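Local coordinates for protein neural-cadherin (Drosophila melanogaster, PDB 3UBG) that mediates calcium-dependent, homophilic cell-cell adhesion, with cadherin domains in series whose interfaces usually bind calcium, at residues Tyr143-Asp148 with Leu179-Glu184. Residues are numbered along the deposited sequence; the frame is centred on the assembly and turned at random.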
ATOM      1  N   TYR A 143      18.299   0.809  -6.152  1.00 28.20           N
ATOM      2  CA  TYR A 143      17.446   1.019  -7.313  1.00 26.93           C
ATOM      3  C   TYR A 143      18.109   0.508  -8.602  1.00 28.38           C
ATOM      4  O   TYR A 143      19.314   0.669  -8.789  1.00 32.55           O
ATOM      5  CB  TYR A 143      17.092   2.504  -7.433  1.00 24.18           C
ATOM      6  CG  TYR A 143      16.346   3.072  -6.248  1.00 22.82           C
ATOM      7  CD1 TYR A 143      14.968   2.910  -6.124  1.00 21.10           C
ATOM      8  CD2 TYR A 143      17.009   3.795  -5.262  1.00 24.21           C
ATOM      9  CE1 TYR A 143      14.266   3.437  -5.040  1.00 21.99           C
ATOM     10  CE2 TYR A 143      16.325   4.331  -4.183  1.00 22.11           C
ATOM     11  CZ  TYR A 143      14.945   4.140  -4.065  1.00 26.94           C
ATOM     12  OH  TYR A 143      14.240   4.665  -2.988  1.00 28.18           O
ATOM     13  N   PHE A 144      17.323  -0.111  -9.481  1.00 26.45           N
ATOM     14  CA  PHE A 144      17.849  -0.703 -10.711  1.00 25.59           C
ATOM     15  C   PHE A 144      16.892  -0.618 -11.900  1.00 31.73           C
ATOM     16  O   PHE A 144      15.668  -0.786 -11.762  1.00 31.24           O
ATOM     17  CB  PHE A 144      18.183  -2.184 -10.510  1.00 28.49           C
ATOM     18  CG  PHE A 144      19.190  -2.440  -9.442  1.00 32.00           C
ATOM     19  CD1 PHE A 144      20.537  -2.241  -9.681  1.00 34.97           C
ATOM     20  CD2 PHE A 144      18.796  -2.888  -8.195  1.00 32.18           C
ATOM     21  CE1 PHE A 144      21.480  -2.471  -8.688  1.00 38.00           C
ATOM     22  CE2 PHE A 144      19.733  -3.129  -7.198  1.00 38.23           C
ATOM     23  CZ  PHE A 144      21.073  -2.915  -7.441  1.00 38.77           C
ATOM     24  N   ILE A 145      17.465  -0.382 -13.076  1.00 29.83           N
ATOM     25  CA  ILE A 145      16.788  -0.688 -14.326  1.00 26.97           C
ATOM     26  C   ILE A 145      17.028  -2.164 -14.634  1.00 30.53           C
ATOM     27  O   ILE A 145      18.170  -2.625 -14.585  1.00 32.00           O
ATOM     28  CB  ILE A 145      17.366   0.136 -15.470  1.00 29.86           C
ATOM     29  CG1 ILE A 145      17.077   1.625 -15.249  1.00 28.09           C
ATOM     30  CG2 ILE A 145      16.822  -0.349 -16.801  1.00 26.96           C
ATOM     31  CD1 ILE A 145      17.960   2.534 -16.061  1.00 27.45           C
ATOM     32  N   VAL A 146      15.967  -2.913 -14.936  1.00 27.97           N
ATOM     33  CA  VAL A 146      16.128  -4.320 -15.290  1.00 34.36           C
ATOM     34  C   VAL A 146      15.868  -4.629 -16.776  1.00 37.43           C
ATOM     35  O   VAL A 146      16.491  -5.527 -17.359  1.00 37.33           O
ATOM     36  CB  VAL A 146      15.290  -5.249 -14.371  1.00 38.66           C
ATOM     37  CG1 VAL A 146      15.680  -5.031 -12.918  1.00 32.50           C
ATOM     38  CG2 VAL A 146      13.799  -5.040 -14.585  1.00 32.35           C
ATOM     39  N   ARG A 147      14.936  -3.896 -17.373  1.00 35.21           N
ATOM     40  CA  ARG A 147      14.740  -3.920 -18.818  1.00 37.97           C
ATOM     41  C   ARG A 147      14.889  -2.489 -19.327  1.00 33.54           C
ATOM     42  O   ARG A 147      14.173  -1.600 -18.879  1.00 29.66           O
ATOM     43  CB  ARG A 147      13.356  -4.472 -19.198  1.00 37.56           C
ATOM     44  CG  ARG A 147      13.230  -6.015 -19.255  1.00 48.26           C
ATOM     45  CD  ARG A 147      11.992  -6.480 -20.074  1.00 45.81           C
ATOM     46  NE  ARG A 147      12.300  -6.613 -21.499  1.00 53.71           N
ATOM     47  CZ  ARG A 147      11.423  -6.492 -22.503  1.00 57.47           C
ATOM     48  NH1 ARG A 147      10.138  -6.224 -22.271  1.00 48.37           N
ATOM     49  NH2 ARG A 147      11.842  -6.631 -23.763  1.00 48.09           N
ATOM     50  N   ASP A 148      15.825  -2.274 -20.249  1.00 33.50           N
ATOM     51  CA  ASP A 148      15.985  -0.979 -20.899  1.00 34.30           C
ATOM     52  C   ASP A 148      15.527  -1.048 -22.346  1.00 35.95           C
ATOM     53  O   ASP A 148      16.262  -1.515 -23.201  1.00 43.47           O
ATOM     54  CB  ASP A 148      17.447  -0.538 -20.852  1.00 36.26           C
ATOM     55  CG  ASP A 148      17.684   0.789 -21.567  1.00 38.42           C
ATOM     56  OD1 ASP A 148      16.704   1.423 -22.018  1.00 36.08           O
ATOM     57  OD2 ASP A 148      18.859   1.205 -21.664  1.00 36.44           O
ATOM     58  N   LEU A 179      11.342   2.029 -19.571  1.00 26.82           N
ATOM     59  CA  LEU A 179      12.245   1.288 -18.691  1.00 28.83           C
ATOM     60  C   LEU A 179      11.458   0.432 -17.710  1.00 26.59           C
ATOM     61  O   LEU A 179      10.360   0.792 -17.284  1.00 29.28           O
ATOM     62  CB  LEU A 179      13.147   2.226 -17.880  1.00 27.13           C
ATOM     63  CG  LEU A 179      14.047   3.226 -18.614  1.00 28.00           C
ATOM     64  CD1 LEU A 179      14.498   4.345 -17.659  1.00 28.52           C
ATOM     65  CD2 LEU A 179      15.237   2.537 -19.265  1.00 30.39           C
ATOM     66  N   TYR A 180      12.029  -0.698 -17.334  1.00 22.97           N
ATOM     67  CA  TYR A 180      11.450  -1.499 -16.268  1.00 25.73           C
ATOM     68  C   TYR A 180      12.374  -1.438 -15.085  1.00 25.77           C
ATOM     69  O   TYR A 180      13.562  -1.753 -15.202  1.00 24.26           O
ATOM     70  CB  TYR A 180      11.244  -2.950 -16.713  1.00 26.64           C
ATOM     71  CG  TYR A 180      10.027  -3.108 -17.552  1.00 24.30           C
ATOM     72  CD1 TYR A 180      10.074  -2.888 -18.921  1.00 29.05           C
ATOM     73  CD2 TYR A 180       8.820  -3.457 -16.977  1.00 28.60           C
ATOM     74  CE1 TYR A 180       8.942  -3.026 -19.700  1.00 28.81           C
ATOM     75  CE2 TYR A 180       7.682  -3.598 -17.737  1.00 30.07           C
ATOM     76  CZ  TYR A 180       7.745  -3.380 -19.102  1.00 29.86           C
ATOM     77  OH  TYR A 180       6.602  -3.516 -19.855  1.00 26.06           O
ATOM     78  N   VAL A 181      11.833  -1.026 -13.946  1.00 25.26           N
ATOM     79  CA  VAL A 181      12.667  -0.773 -12.777  1.00 27.66           C
ATOM     80  C   VAL A 181      12.255  -1.616 -11.585  1.00 25.59           C
ATOM     81  O   VAL A 181      11.162  -2.151 -11.527  1.00 25.13           O
ATOM     82  CB  VAL A 181      12.609   0.696 -12.353  1.00 26.25           C
ATOM     83  CG1 VAL A 181      13.208   1.588 -13.445  1.00 23.97           C
ATOM     84  CG2 VAL A 181      11.162   1.104 -11.996  1.00 19.31           C
ATOM     85  N   LYS A 182      13.146  -1.713 -10.619  1.00 26.82           N
ATOM     86  CA  LYS A 182      12.808  -2.362  -9.375  1.00 25.62           C
ATOM     87  C   LYS A 182      13.693  -1.825  -8.250  1.00 28.74           C
ATOM     88  O   LYS A 182      14.730  -1.195  -8.506  1.00 26.09           O
ATOM     89  CB  LYS A 182      12.966  -3.876  -9.515  1.00 26.32           C
ATOM     90  CG  LYS A 182      14.390  -4.347  -9.545  1.00 32.43           C
ATOM     91  CD  LYS A 182      14.464  -5.819  -9.154  1.00 38.11           C
ATOM     92  CE  LYS A 182      15.912  -6.296  -9.014  1.00 41.46           C
ATOM     93  NZ  LYS A 182      15.966  -7.737  -8.596  1.00 51.29           N
ATOM     94  N   ALA A 183      13.275  -2.047  -7.007  1.00 27.22           N
ATOM     95  CA  ALA A 183      14.156  -1.776  -5.882  1.00 24.81           C
ATOM     96  C   ALA A 183      14.419  -3.071  -5.124  1.00 27.09           C
ATOM     97  O   ALA A 183      13.584  -3.973  -5.105  1.00 25.37           O
ATOM     98  CB  ALA A 183      13.582  -0.690  -4.965  1.00 21.54           C
ATOM     99  N   GLU A 184      15.602  -3.166  -4.533  1.00 25.81           N
ATOM    100  CA  GLU A 184      15.946  -4.292  -3.689  1.00 30.41           C
ATOM    101  C   GLU A 184      16.259  -3.809  -2.292  1.00 30.90           C
ATOM    102  O   GLU A 184      16.805  -2.727  -2.117  1.00 32.35           O
ATOM    103  CB  GLU A 184      17.186  -4.998  -4.212  1.00 34.27           C
ATOM    104  CG  GLU A 184      17.012  -5.751  -5.503  1.00 36.88           C
ATOM    105  CD  GLU A 184      18.317  -6.370  -5.948  1.00 41.23           C
ATOM    106  OE1 GLU A 184      19.372  -5.980  -5.386  1.00 38.64           O
ATOM    107  OE2 GLU A 184      18.289  -7.233  -6.851  1.00 44.98           O
TER
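An antiparallel strand pair with a classic beta bulge joins 143-148, at the border of a four-stranded sheet in the middle of this fragment's three cadherin domains (Cadherin 3), to 179-184 beside it. Phe144 and Lys182 form a hydrogen-bonded pair, Phe144 N giving to Lys182 O at 3.0 Å and Lys182 N to Phe144 O at 2.9 Å. At the bulge two amides converge on one carbonyl: Tyr180 O takes a short bond from Val146 N (2.7 Å, N-H...O 169°) and a weak one from Arg147 N, shifting the register by one residue. Tyr180 N donates a hydrogen bond to Arg147 O (2.8 Å), and CB of Arg147 packs against CB of Tyr180 at 3.6 Å. Val146, with its CG1 anti to the carbonyl carbon (chi1 -57°), lays that methyl across the aliphatic chain of Lys182, 3.7 Å from CG. Beyond it Lys182 runs extended to a salt bridge, NZ to the anti lone pair of Glu184 OE2 at 2.9 Å. The other oxygen, Glu184 OE1, lies 3.4 Å from Phe144 CE2, ring and carboxylate planes 63° apart, and accepts a hydrogen bond from Gln186 NE2. An alanine in place of Glu184 would probably leave the Lys182 ammonium without its carboxylate mate and Gln186 without this acceptor. On the sheet face opposite Phe144 and Lys182, Tyr143 meets Ala183, Ile145 meets Val181 and Leu179, and Leu179 CD2 touches Asp148 OD1, itself hydrogen-bonded to Thr150. Tyr143, Val181 and Ala183 reach strand 126-133 there, the interlayer packing of the Greek-key beta-sandwich of cadherin domains.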